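Local atomic coordinates of similar to yteR (Bacilus subtilis) (Clostridium acetobutylicum, PDB entry 4WU0), a protein that probably hydrolyses unsaturated rhamnogalacturonan fragments derived from pectin, as a glycoside hydrolase of family 105. Residues 31-35 and 49-54; 196-202 and 249-254; 318-322 and 334-338. All blocks are in the same frame, centred on the assembly; numbering follows the deposited sequence.

Interaction 1: residues 31-35 and 49-54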
ATOM      1  N   LEU A  31      -6.001   1.620  -9.959  1.00 11.24           N
ATOM      2  CA  LEU A  31      -5.892   2.589 -11.018  1.00 12.26           C
ATOM      3  C   LEU A  31      -4.464   3.135 -11.174  1.00 12.32           C
ATOM      4  O   LEU A  31      -4.035   3.442 -12.298  1.00 14.72           O
ATOM      5  CB  LEU A  31      -6.880   3.747 -10.814  1.00 14.71           C
ATOM      6  CG  LEU A  31      -8.354   3.361 -10.906  1.00 15.57           C
ATOM      7  CD1 LEU A  31      -9.224   4.593 -10.661  1.00 17.14           C
ATOM      8  CD2 LEU A  31      -8.703   2.737 -12.252  1.00 15.66           C
ATOM      9  N   ASP A  32      -3.746   3.270 -10.056  1.00 13.08           N
ATOM     10  CA  ASP A  32      -2.350   3.702 -10.082  1.00 13.78           C
ATOM     11  C   ASP A  32      -1.515   2.682 -10.891  1.00 15.58           C
ATOM     12  O   ASP A  32      -0.584   3.053 -11.595  1.00 14.04           O
ATOM     13  CB  ASP A  32      -1.793   3.829  -8.646  1.00 13.78           C
ATOM     14  CG  ASP A  32      -2.333   5.056  -7.870  1.00 19.48           C
ATOM     15  OD1 ASP A  32      -2.720   6.050  -8.508  1.00 19.46           O
ATOM     16  OD2 ASP A  32      -2.342   5.054  -6.603  1.00 17.89           O
ATOM     17  N   GLY A  33      -1.838   1.395 -10.764  1.00 14.33           N
ATOM     18  CA  GLY A  33      -1.195   0.374 -11.574  1.00 13.45           C
ATOM     19  C   GLY A  33      -1.561   0.503 -13.044  1.00 14.42           C
ATOM     20  O   GLY A  33      -0.714   0.391 -13.930  1.00 14.42           O
ATOM     21  N   ILE A  34      -2.834   0.739 -13.321  1.00 14.46           N
ATOM     22  CA  ILE A  34      -3.284   0.909 -14.701  1.00 14.67           C
ATOM     23  C   ILE A  34      -2.636   2.156 -15.323  1.00 13.30           C
ATOM     24  O   ILE A  34      -2.345   2.200 -16.511  1.00 15.41           O
ATOM     25  CB  ILE A  34      -4.826   0.910 -14.792  1.00 14.71           C
ATOM     26  CG1 ILE A  34      -5.346  -0.486 -14.414  1.00 15.75           C
ATOM     27  CG2 ILE A  34      -5.280   1.277 -16.206  1.00 18.53           C
ATOM     28  CD1 ILE A  34      -6.844  -0.596 -14.302  1.00 18.67           C
ATOM     29  N   ALA A  35      -2.385   3.172 -14.507  1.00 13.05           N
ATOM     30  CA  ALA A  35      -1.753   4.379 -15.011  1.00 13.61           C
ATOM     31  C   ALA A  35      -0.338   4.104 -15.517  1.00 13.79           C
ATOM     32  O   ALA A  35       0.115   4.758 -16.453  1.00 15.78           O
ATOM     33  CB  ALA A  35      -1.751   5.478 -13.971  1.00 15.93           C
ATOM     34  N   PHE A  49     -10.223   4.434 -19.127  1.00 16.93           N
ATOM     35  CA  PHE A  49     -10.730   3.577 -18.067  1.00 16.63           C
ATOM     36  C   PHE A  49     -10.575   4.219 -16.701  1.00 15.10           C
ATOM     37  O   PHE A  49     -11.469   4.156 -15.869  1.00 16.56           O
ATOM     38  CB  PHE A  49     -10.025   2.218 -18.066  1.00 17.00           C
ATOM     39  CG  PHE A  49     -10.543   1.273 -17.022  1.00 15.82           C
ATOM     40  CD1 PHE A  49     -11.763   0.652 -17.189  1.00 19.02           C
ATOM     41  CD2 PHE A  49      -9.812   1.019 -15.876  1.00 17.58           C
ATOM     42  CE1 PHE A  49     -12.250  -0.220 -16.238  1.00 17.68           C
ATOM     43  CE2 PHE A  49     -10.289   0.128 -14.916  1.00 16.84           C
ATOM     44  CZ  PHE A  49     -11.528  -0.475 -15.106  1.00 18.65           C
ATOM     45  N   ILE A  50      -9.428   4.838 -16.479  1.00 16.67           N
ATOM     46  CA  ILE A  50      -9.176   5.527 -15.215  1.00 15.34           C
ATOM     47  C   ILE A  50     -10.148   6.683 -15.036  1.00 16.58           C
ATOM     48  O   ILE A  50     -10.758   6.824 -13.983  1.00 16.13           O
ATOM     49  CB  ILE A  50      -7.727   6.012 -15.148  1.00 15.82           C
ATOM     50  CG1 ILE A  50      -6.789   4.811 -15.131  1.00 16.75           C
ATOM     51  CG2 ILE A  50      -7.496   6.835 -13.887  1.00 14.31           C
ATOM     52  CD1 ILE A  50      -5.346   5.187 -15.385  1.00 16.99           C
ATOM     53  N   ILE A  51     -10.323   7.475 -16.084  1.00 15.50           N
ATOM     54  CA  ILE A  51     -11.216   8.614 -16.025  1.00 16.46           C
ATOM     55  C   ILE A  51     -12.637   8.162 -15.712  1.00 18.31           C
ATOM     56  O   ILE A  51     -13.299   8.718 -14.822  1.00 18.92           O
ATOM     57  CB  ILE A  51     -11.165   9.402 -17.348  1.00 18.46           C
ATOM     58  CG1 ILE A  51      -9.798  10.091 -17.496  1.00 19.81           C
ATOM     59  CG2 ILE A  51     -12.295  10.420 -17.433  1.00 18.51           C
ATOM     60  CD1 ILE A  51      -9.536  10.696 -18.890  1.00 23.18           C
ATOM     61  N   LYS A  52     -13.107   7.152 -16.445  1.00 16.95           N
ATOM     62  CA  LYS A  52     -14.476   6.677 -16.306  1.00 20.16           C
ATOM     63  C   LYS A  52     -14.720   6.138 -14.903  1.00 18.02           C
ATOM     64  O   LYS A  52     -15.768   6.401 -14.312  1.00 18.50           O
ATOM     65  CB  LYS A  52     -14.788   5.606 -17.360  1.00 28.46           C
ATOM     66  CG  LYS A  52     -15.996   4.725 -17.037  1.00 40.07           C
ATOM     67  CD  LYS A  52     -16.239   3.677 -18.115  1.00 50.26           C
ATOM     68  CE  LYS A  52     -15.162   2.597 -18.144  1.00 43.98           C
ATOM     69  NZ  LYS A  52     -15.341   1.618 -17.043  1.00 50.89           N
ATOM     70  N   THR A  53     -13.743   5.407 -14.361  1.00 16.05           N
ATOM     71  CA  THR A  53     -13.863   4.868 -13.005  1.00 15.50           C
ATOM     72  C   THR A  53     -13.993   6.028 -11.988  1.00 16.39           C
ATOM     73  O   THR A  53     -14.886   6.033 -11.127  1.00 16.96           O
ATOM     74  CB  THR A  53     -12.655   3.975 -12.661  1.00 16.22           C
ATOM     75  OG1 THR A  53     -12.613   2.867 -13.573  1.00 18.33           O
ATOM     76  CG2 THR A  53     -12.741   3.451 -11.216  1.00 17.60           C
ATOM     77  N   MET A  54     -13.135   7.025 -12.113  1.00 16.17           N
ATOM     78  CA  MET A  54     -13.150   8.107 -11.128  1.00 15.94           C
ATOM     79  C   MET A  54     -14.334   9.036 -11.298  1.00 18.80           C
ATOM     80  O   MET A  54     -14.674   9.758 -10.371  1.00 18.29           O
ATOM     81  CB  MET A  54     -11.845   8.885 -11.139  1.00 16.30           C
ATOM     82  CG  MET A  54     -10.649   8.075 -10.669  1.00 16.68           C
ATOM     83  SD  MET A  54     -10.842   7.330  -9.045  1.00 22.39           S
ATOM     84  CE  MET A  54     -10.948   8.787  -8.070  1.00 18.67           C
TER
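Leu31 is the principal bump of this helix pair, a knob pressed into the hole formed by Phe49, Ile50, Thr53 and Met54 of the facing helix. Its two methyls divide the hollow. Leu31 CD1 lies against Thr53 CG2 at 3.7 Å, the two side chains meeting tip to tip, and also rests on the sulfur, with Met54 SD 3.6 Å from Leu31 CD1; Met54 is bent at its second and third torsions, which folds the thioether along the wall of the hole. Leu31 CD2 takes the other half, 4.0 Å from Ile50 CG1 and near Phe49 CE2, oblique to the ring. One turn on, Ile34 repeats the wedge on a smaller scale: Ile34 CD1 touches Phe49 CE2 at 3.6 Å, the side chains crossing at about a right angle, while its CG2 branch lies beside Ile50. In return Ile50 is a bump of the second helix. Its CG1 stands anti to the carbonyl carbon (chi1 -65°) and carries Ile50 CD1 to within 3.7 Å of Ala35 N, where it packs on the small CB.

The Phe49 ring is covered on one face by Thr53 OG1, 3.8 Å above its plane. Thr53 OG1 gives its hydrogen to Phe49 O at 2.9 Å. The segments run nearly antiparallel (158°), consistent with adjacent helices of the (alpha/alpha)6 barrel of this family, and Ile50 extends the packing to Ile82 of helix 80-90. With no hydrogen bond between the segments, cohesion here rests on apolar shape fit, and the hydroxyl in the hole is satisfied within its own helix.

Interaction 2: residues 196-202 and 249-254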
ATOM      1  N   HIS A 196       1.033 -10.019  15.691  1.00 14.97           N
ATOM      2  CA  HIS A 196       1.666 -10.638  14.533  1.00 15.03           C
ATOM      3  C   HIS A 196       2.141  -9.710  13.441  1.00 14.26           C
ATOM      4  O   HIS A 196       1.665  -8.581  13.273  1.00 14.50           O
ATOM      5  CB  HIS A 196       0.718 -11.675  13.905  1.00 15.41           C
ATOM      6  CG  HIS A 196       0.579 -12.909  14.726  1.00 17.71           C
ATOM      7  ND1 HIS A 196       1.613 -13.803  14.884  1.00 16.52           N
ATOM      8  CD2 HIS A 196      -0.444 -13.374  15.492  1.00 15.88           C
ATOM      9  CE1 HIS A 196       1.230 -14.780  15.688  1.00 18.95           C
ATOM     10  NE2 HIS A 196      -0.014 -14.537  16.071  1.00 18.58           N
ATOM     11  N   PHE A 197       3.079 -10.254  12.676  1.00 14.37           N
ATOM     12  CA  PHE A 197       3.573  -9.626  11.457  1.00 14.00           C
ATOM     13  C   PHE A 197       2.710 -10.098  10.294  1.00 13.80           C
ATOM     14  O   PHE A 197       2.796 -11.243   9.853  1.00 15.28           O
ATOM     15  CB  PHE A 197       5.037  -9.990  11.211  1.00 14.38           C
ATOM     16  CG  PHE A 197       5.925  -9.782  12.403  1.00 14.80           C
ATOM     17  CD1 PHE A 197       6.097  -8.516  12.956  1.00 14.63           C
ATOM     18  CD2 PHE A 197       6.604 -10.853  12.951  1.00 15.49           C
ATOM     19  CE1 PHE A 197       6.926  -8.358  14.052  1.00 15.17           C
ATOM     20  CE2 PHE A 197       7.423 -10.714  14.046  1.00 16.02           C
ATOM     21  CZ  PHE A 197       7.587  -9.461  14.602  1.00 15.87           C
ATOM     22  N   TRP A 198       1.861  -9.199   9.826  1.00 14.68           N
ATOM     23  CA  TRP A 198       0.955  -9.468   8.713  1.00 13.22           C
ATOM     24  C   TRP A 198       1.615  -9.052   7.415  1.00 13.35           C
ATOM     25  O   TRP A 198       2.141  -7.946   7.304  1.00 13.63           O
ATOM     26  CB  TRP A 198      -0.347  -8.694   8.921  1.00 12.96           C
ATOM     27  CG  TRP A 198      -1.377  -8.926   7.868  1.00 12.96           C
ATOM     28  CD1 TRP A 198      -1.646 -10.088   7.219  1.00 13.34           C
ATOM     29  CD2 TRP A 198      -2.272  -7.946   7.323  1.00 12.70           C
ATOM     30  NE1 TRP A 198      -2.667  -9.894   6.312  1.00 13.60           N
ATOM     31  CE2 TRP A 198      -3.061  -8.586   6.362  1.00 12.94           C
ATOM     32  CE3 TRP A 198      -2.474  -6.585   7.561  1.00 12.39           C
ATOM     33  CZ2 TRP A 198      -4.044  -7.911   5.634  1.00 12.88           C
ATOM     34  CZ3 TRP A 198      -3.441  -5.929   6.846  1.00 12.40           C
ATOM     35  CH2 TRP A 198      -4.219  -6.593   5.895  1.00 13.53           C
ATOM     36  N   GLY A 199       1.601  -9.952   6.439  1.00 13.31           N
ATOM     37  CA  GLY A 199       2.247  -9.716   5.163  1.00 13.59           C
ATOM     38  C   GLY A 199       1.865  -8.407   4.499  1.00 13.58           C
ATOM     39  O   GLY A 199       2.726  -7.605   4.115  1.00 13.13           O
ATOM     40  N   ARG A 200       0.567  -8.183   4.334  1.00 11.85           N
ATOM     41  CA  ARG A 200       0.149  -6.984   3.620  1.00 11.42           C
ATOM     42  C   ARG A 200       0.525  -5.702   4.380  1.00 11.25           C
ATOM     43  O   ARG A 200       0.870  -4.703   3.756  1.00 11.82           O
ATOM     44  CB  ARG A 200      -1.346  -7.009   3.290  1.00 11.73           C
ATOM     45  CG  ARG A 200      -1.802  -5.691   2.672  1.00 12.25           C
ATOM     46  CD  ARG A 200      -3.031  -5.757   1.778  1.00 12.56           C
ATOM     47  NE  ARG A 200      -4.287  -5.992   2.489  1.00 12.63           N
ATOM     48  CZ  ARG A 200      -5.089  -7.033   2.302  1.00 13.89           C
ATOM     49  NH1 ARG A 200      -6.227  -7.100   2.966  1.00 13.69           N
ATOM     50  NH2 ARG A 200      -4.801  -7.983   1.422  1.00 14.44           N
ATOM     51  N   ALA A 201       0.499  -5.746   5.695  1.00 12.14           N
ATOM     52  CA  ALA A 201       0.886  -4.572   6.483  1.00 12.36           C
ATOM     53  C   ALA A 201       2.341  -4.205   6.252  1.00 12.01           C
ATOM     54  O   ALA A 201       2.675  -3.019   6.039  1.00 12.02           O
ATOM     55  CB  ALA A 201       0.615  -4.799   7.921  1.00 14.40           C
ATOM     56  N   MET A 202       3.235  -5.188   6.287  1.00 12.71           N
ATOM     57  CA  MET A 202       4.609  -4.898   5.909  1.00 13.17           C
ATOM     58  C   MET A 202       4.701  -4.409   4.477  1.00 14.50           C
ATOM     59  O   MET A 202       5.490  -3.533   4.178  1.00 13.66           O
ATOM     60  CB  MET A 202       5.516  -6.111   6.094  1.00 15.23           C
ATOM     61  CG  MET A 202       5.977  -6.330   7.516  1.00 15.44           C
ATOM     62  SD  MET A 202       7.045  -5.012   8.160  1.00 18.35           S
ATOM     63  CE  MET A 202       8.522  -5.130   7.138  1.00 18.12           C
ATOM     64  N   TYR A 249       4.336 -15.363   3.314  1.00 14.16           N
ATOM     65  CA  TYR A 249       3.143 -15.828   4.010  1.00 13.72           C
ATOM     66  C   TYR A 249       2.284 -14.718   4.575  1.00 14.57           C
ATOM     67  O   TYR A 249       2.766 -13.619   4.880  1.00 15.59           O
ATOM     68  CB  TYR A 249       3.544 -16.732   5.164  1.00 15.15           C
ATOM     69  CG  TYR A 249       4.025 -18.084   4.733  1.00 14.27           C
ATOM     70  CD1 TYR A 249       3.124 -19.111   4.519  1.00 16.49           C
ATOM     71  CD2 TYR A 249       5.382 -18.333   4.541  1.00 16.36           C
ATOM     72  CE1 TYR A 249       3.552 -20.352   4.131  1.00 17.91           C
ATOM     73  CE2 TYR A 249       5.812 -19.574   4.157  1.00 20.17           C
ATOM     74  CZ  TYR A 249       4.890 -20.566   3.931  1.00 22.06           C
ATOM     75  OH  TYR A 249       5.310 -21.816   3.536  1.00 22.57           O
ATOM     76  N   GLN A 250       0.998 -15.026   4.725  1.00 12.10           N
ATOM     77  CA  GLN A 250       0.043 -14.158   5.429  1.00 11.92           C
ATOM     78  C   GLN A 250       0.539 -13.737   6.814  1.00 12.86           C
ATOM     79  O   GLN A 250       0.530 -12.545   7.137  1.00 13.66           O
ATOM     80  CB  GLN A 250      -1.297 -14.902   5.537  1.00 12.57           C
ATOM     81  CG  GLN A 250      -2.330 -14.347   6.476  1.00 14.23           C
ATOM     82  CD  GLN A 250      -3.125 -13.208   5.865  1.00 13.85           C
ATOM     83  OE1 GLN A 250      -2.647 -12.526   4.959  1.00 12.66           O
ATOM     84  NE2 GLN A 250      -4.313 -12.956   6.400  1.00 14.31           N
ATOM     85  N   VAL A 251       0.959 -14.702   7.632  1.00 14.14           N
ATOM     86  CA  VAL A 251       1.634 -14.403   8.898  1.00 13.01           C
ATOM     87  C   VAL A 251       3.127 -14.681   8.648  1.00 15.04           C
ATOM     88  O   VAL A 251       3.561 -15.832   8.530  1.00 14.60           O
ATOM     89  CB  VAL A 251       1.088 -15.208  10.079  1.00 16.46           C
ATOM     90  CG1 VAL A 251       1.803 -14.809  11.375  1.00 17.70           C
ATOM     91  CG2 VAL A 251      -0.404 -14.986  10.213  1.00 17.92           C
ATOM     92  N   LEU A 252       3.893 -13.607   8.498  1.00 15.18           N
ATOM     93  CA  LEU A 252       5.181 -13.661   7.796  1.00 13.37           C
ATOM     94  C   LEU A 252       6.205 -14.648   8.335  1.00 14.88           C
ATOM     95  O   LEU A 252       6.929 -15.286   7.559  1.00 16.62           O
ATOM     96  CB  LEU A 252       5.824 -12.270   7.791  1.00 12.91           C
ATOM     97  CG  LEU A 252       5.183 -11.280   6.827  1.00 12.61           C
ATOM     98  CD1 LEU A 252       5.576  -9.825   7.146  1.00 13.48           C
ATOM     99  CD2 LEU A 252       5.547 -11.620   5.407  1.00 13.73           C
ATOM    100  N   ASP A 253       6.295 -14.726   9.660  1.00 13.90           N
ATOM    101  CA  ASP A 253       7.335 -15.500  10.316  1.00 14.80           C
ATOM    102  C   ASP A 253       6.879 -16.871  10.797  1.00 19.07           C
ATOM    103  O   ASP A 253       7.632 -17.544  11.489  1.00 18.73           O
ATOM    104  CB  ASP A 253       7.904 -14.716  11.506  1.00 15.94           C
ATOM    105  CG  ASP A 253       6.871 -14.456  12.587  1.00 19.92           C
ATOM    106  OD1 ASP A 253       5.676 -14.372  12.241  1.00 20.17           O
ATOM    107  OD2 ASP A 253       7.260 -14.303  13.777  1.00 22.70           O
ATOM    108  N   GLU A 254       5.664 -17.282  10.439  1.00 17.84           N
ATOM    109  CA  GLU A 254       5.091 -18.526  10.934  1.00 18.94           C
ATOM    110  C   GLU A 254       4.777 -19.492   9.794  1.00 21.07           C
ATOM    111  O   GLU A 254       3.736 -20.158   9.801  1.00 21.86           O
ATOM    112  CB  GLU A 254       3.822 -18.230  11.737  1.00 18.46           C
ATOM    113  CG  GLU A 254       4.093 -17.323  12.938  1.00 26.04           C
ATOM    114  CD  GLU A 254       3.853 -17.956  14.274  1.00 41.14           C
ATOM    115  OE1 GLU A 254       3.804 -19.198  14.364  1.00 52.46           O
ATOM    116  OE2 GLU A 254       3.722 -17.186  15.251  1.00 37.71           O
TER
HETATM  117  O   HOH W   1       4.010 -12.836  13.753  1.00 16.54           O
HETATM  118  O   HOH W   2      -0.580 -10.787   3.970  1.00 15.56           O
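Phe197 O receives the N-H of Leu252 N at 2.9 Å, nearly straight at 169°, and Gly199 N gives its hydrogen to Gln250 O, also at 2.9 Å. These two bonds flank Trp198 and Val251 and make a single, isolated beta bridge between two pieces of chain that form no sheet. Beside them, Leu252 fills the angle where the first segment turns into helix: Leu252 CD1 lies 3.5 Å from Met202 CG, and its CG rests on Gly199 CA, whose lack of a side chain lets the backbones come close. Asp253 meets Phe197 at the ring edge, with Asp253 OD2 3.6 Å from Phe197 CE2 and the carboxylate steeply turned against the ring. Trp198 NE1 makes a weak bond, 3.0 Å, to Gln250 OE1, the indole almost perpendicular to the amide. With chi1 at -178°, Val251 turns CG1 toward the imidazole, 3.7 Å from His196 ND1.

Trp198 occupies the N-cap position of helix 199-215, and residues 249-254 lie in the loop between helices 223-240 and 264-279, as in the connections of an (alpha/alpha)6 barrel. Val251 to Glu254 form a type I beta turn.

Farther out, Gln250 OE1 also accepts from a water, while NE2 donates to Tyr335 O. Another water joins His196 ND1, Phe197 N and Asp253 OD1, giving its hydrogen to Asp253 OD1 at 2.7 Å. The indole edge faces the guanidinium of Arg200: Trp198 CZ2 lies over one face of that group, offset toward its rim, while Arg200 CB packs on an indole face, and Arg200 NH2 bonds to Cys317 O and Ser265 OG.

Interaction 3: residues 318-322 and 334-338; sequences YVAGL and YYISE
Tyr334 OH is gripped by two partners: it gives its hydrogen to Glu338 OE2 at 2.6 Å and accepts the N-H of Gly321 N at 2.9 Å, with an angle of 160° at the hydrogen. The bond to the carboxylate uses the anti lone pair of OE2, the one turned away from OE1, and the pairing probably steadies the phenol as an acceptor for the loop. A tyrosine hydroxyl thus bridges a loop N-H and a carboxylate, tying the loop to the end of a short helix. Tyr334 gets there because its CG stands anti to the backbone N (chi1 164°), throwing the ring across from the helix to the extended chain of 318-322. Ala320 is held between two aromatics, Ala320 CB lying 3.7 Å from Tyr334 OH and 4.2 Å from Tyr335 CE1. Those rings also meet each other, Tyr334 CD2 lying over the centre of one Tyr335 face.

Glu338 CB and CG lie against Val319 O, a buried carbonyl oxygen without a polar partner in the model; the bend at chi2 (-76°) then directs the carboxylate toward Tyr334 OH. Farther along, Leu322 CD2 approaches the phenol end of Tyr335, whose OH is hydrogen-bonded to His176.

The contact lays the loop that follows strand 311-317 over the last turn of helix 332-337, just before strand 340-341 returns antiparallel to 311-317; Tyr318 and Pro339 share backbone bonding at the junction.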
ATOM      1  N   TYR A 318      -8.703 -10.931   1.678  1.00 12.05           N
ATOM      2  CA  TYR A 318      -9.673  -9.908   1.308  1.00 11.93           C
ATOM      3  C   TYR A 318      -9.584  -8.650   2.205  1.00 13.62           C
ATOM      4  O   TYR A 318      -9.684  -7.514   1.717  1.00 15.26           O
ATOM      5  CB  TYR A 318     -11.093 -10.477   1.310  1.00 15.02           C
ATOM      6  CG  TYR A 318     -12.166  -9.442   1.056  1.00 12.65           C
ATOM      7  CD1 TYR A 318     -12.194  -8.703  -0.127  1.00 14.51           C
ATOM      8  CD2 TYR A 318     -13.135  -9.182   2.010  1.00 17.59           C
ATOM      9  CE1 TYR A 318     -13.167  -7.749  -0.339  1.00 18.32           C
ATOM     10  CE2 TYR A 318     -14.111  -8.239   1.797  1.00 19.81           C
ATOM     11  CZ  TYR A 318     -14.122  -7.524   0.623  1.00 19.60           C
ATOM     12  OH  TYR A 318     -15.103  -6.572   0.419  1.00 24.69           O
ATOM     13  N   VAL A 319      -9.450  -8.877   3.504  1.00 12.96           N
ATOM     14  CA  VAL A 319      -9.490  -7.813   4.503  1.00 14.07           C
ATOM     15  C   VAL A 319      -8.893  -8.343   5.799  1.00 12.06           C
ATOM     16  O   VAL A 319      -9.041  -9.511   6.134  1.00 15.31           O
ATOM     17  CB  VAL A 319     -10.941  -7.312   4.754  1.00 15.41           C
ATOM     18  CG1 VAL A 319     -11.820  -8.424   5.339  1.00 18.16           C
ATOM     19  CG2 VAL A 319     -10.955  -6.081   5.666  1.00 19.33           C
ATOM     20  N   ALA A 320      -8.190  -7.484   6.510  1.00 13.66           N
ATOM     21  CA  ALA A 320      -7.809  -7.751   7.892  1.00 15.78           C
ATOM     22  C   ALA A 320      -7.686  -6.415   8.604  1.00 15.40           C
ATOM     23  O   ALA A 320      -7.402  -5.383   7.979  1.00 16.38           O
ATOM     24  CB  ALA A 320      -6.510  -8.493   7.983  1.00 16.22           C
ATOM     25  N   GLY A 321      -7.914  -6.450   9.909  1.00 15.70           N
ATOM     26  CA  GLY A 321      -7.763  -5.291  10.756  1.00 13.71           C
ATOM     27  C   GLY A 321      -7.844  -5.696  12.212  1.00 13.91           C
ATOM     28  O   GLY A 321      -7.916  -6.880  12.527  1.00 16.90           O
ATOM     29  N   LEU A 322      -7.815  -4.707  13.107  1.00 14.65           N
ATOM     30  CA  LEU A 322      -7.810  -4.950  14.530  1.00 15.13           C
ATOM     31  C   LEU A 322      -9.004  -4.249  15.176  1.00 15.96           C
ATOM     32  O   LEU A 322      -9.461  -3.203  14.706  1.00 16.52           O
ATOM     33  CB  LEU A 322      -6.483  -4.469  15.135  1.00 17.25           C
ATOM     34  CG  LEU A 322      -5.361  -5.355  14.575  1.00 29.77           C
ATOM     35  CD1 LEU A 322      -4.028  -4.690  14.591  1.00 36.73           C
ATOM     36  CD2 LEU A 322      -5.313  -6.659  15.353  1.00 24.86           C
ATOM     37  N   TYR A 334      -7.210 -15.426  14.086  1.00 14.42           N
ATOM     38  CA  TYR A 334      -7.879 -14.296  13.467  1.00 14.25           C
ATOM     39  C   TYR A 334      -7.354 -14.055  12.037  1.00 13.84           C
ATOM     40  O   TYR A 334      -8.146 -13.885  11.112  1.00 13.49           O
ATOM     41  CB  TYR A 334      -7.784 -12.987  14.308  1.00 13.64           C
ATOM     42  CG  TYR A 334      -8.157 -11.854  13.410  1.00 13.37           C
ATOM     43  CD1 TYR A 334      -9.483 -11.693  12.989  1.00 14.35           C
ATOM     44  CD2 TYR A 334      -7.178 -11.041  12.849  1.00 16.08           C
ATOM     45  CE1 TYR A 334      -9.821 -10.748  12.055  1.00 13.20           C
ATOM     46  CE2 TYR A 334      -7.515 -10.076  11.906  1.00 13.79           C
ATOM     47  CZ  TYR A 334      -8.820  -9.949  11.507  1.00 14.62           C
ATOM     48  OH  TYR A 334      -9.128  -9.005  10.561  1.00 16.71           O
ATOM     49  N   TYR A 335      -6.036 -14.009  11.846  1.00 13.79           N
ATOM     50  CA  TYR A 335      -5.512 -13.682  10.515  1.00 14.56           C
ATOM     51  C   TYR A 335      -5.848 -14.771   9.502  1.00 14.23           C
ATOM     52  O   TYR A 335      -6.036 -14.482   8.333  1.00 15.02           O
ATOM     53  CB  TYR A 335      -4.009 -13.404  10.539  1.00 12.88           C
ATOM     54  CG  TYR A 335      -3.680 -12.024  11.048  1.00 13.02           C
ATOM     55  CD1 TYR A 335      -3.852 -10.902  10.241  1.00 13.83           C
ATOM     56  CD2 TYR A 335      -3.226 -11.823  12.353  1.00 15.33           C
ATOM     57  CE1 TYR A 335      -3.564  -9.639  10.700  1.00 12.65           C
ATOM     58  CE2 TYR A 335      -2.941 -10.567  12.813  1.00 14.74           C
ATOM     59  CZ  TYR A 335      -3.116  -9.469  11.997  1.00 13.96           C
ATOM     60  OH  TYR A 335      -2.836  -8.187  12.451  1.00 14.23           O
ATOM     61  N   ILE A 336      -5.920 -16.015   9.949  1.00 14.00           N
ATOM     62  CA  ILE A 336      -6.266 -17.117   9.053  1.00 14.02           C
ATOM     63  C   ILE A 336      -7.776 -17.142   8.777  1.00 15.18           C
ATOM     64  O   ILE A 336      -8.227 -17.718   7.776  1.00 15.54           O
ATOM     65  CB  ILE A 336      -5.773 -18.444   9.676  1.00 14.49           C
ATOM     66  CG1 ILE A 336      -4.258 -18.380   9.897  1.00 16.23           C
ATOM     67  CG2 ILE A 336      -6.147 -19.649   8.832  1.00 15.19           C
ATOM     68  CD1 ILE A 336      -3.459 -17.859   8.731  1.00 17.33           C
ATOM     69  N   SER A 337      -8.562 -16.507   9.647  1.00 13.54           N
ATOM     70  CA  SER A 337     -10.021 -16.561   9.515  1.00 14.69           C
ATOM     71  C   SER A 337     -10.570 -15.702   8.376  1.00 13.68           C
ATOM     72  O   SER A 337     -11.720 -15.905   7.941  1.00 14.22           O
ATOM     73  CB  SER A 337     -10.717 -16.133  10.814  1.00 14.94           C
ATOM     74  OG  SER A 337     -10.695 -14.713  10.949  1.00 14.69           O
ATOM     75  N   GLU A 338      -9.795 -14.732   7.902  1.00 13.70           N
ATOM     76  CA  GLU A 338     -10.335 -13.793   6.919  1.00 12.35           C
ATOM     77  C   GLU A 338     -10.358 -14.431   5.524  1.00 13.40           C
ATOM     78  O   GLU A 338      -9.591 -15.356   5.247  1.00 13.47           O
ATOM     79  CB  GLU A 338      -9.554 -12.474   6.915  1.00 14.11           C
ATOM     80  CG  GLU A 338      -9.691 -11.619   8.201  1.00 15.63           C
ATOM     81  CD  GLU A 338     -11.012 -10.871   8.314  1.00 17.22           C
ATOM     82  OE1 GLU A 338     -12.004 -11.271   7.666  1.00 17.99           O
ATOM     83  OE2 GLU A 338     -11.077  -9.878   9.082  1.00 17.00           O
TER

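How the interactions relate
Interaction 1 is buried helix-to-helix packing, carried by apolar side chains without a hydrogen bond across it, whereas interactions 2 and 3 join loops to helix ends and rely on backbone and phenol hydrogen bonds. Interaction 2 is also largely buried; interaction 3 is only partly so. The centres of interactions 1 and 2 stand about 29 Å apart, on opposite sides of the chain's centre, with no touch between them. Interactions 2 and 3 touch and lie on the same side of that centre: Trp198 packs against both Ala320 and Tyr335, and the Gln250 amide bond to Tyr335 O links the two, so the helix that forms one side of interaction 3 also borders interaction 2.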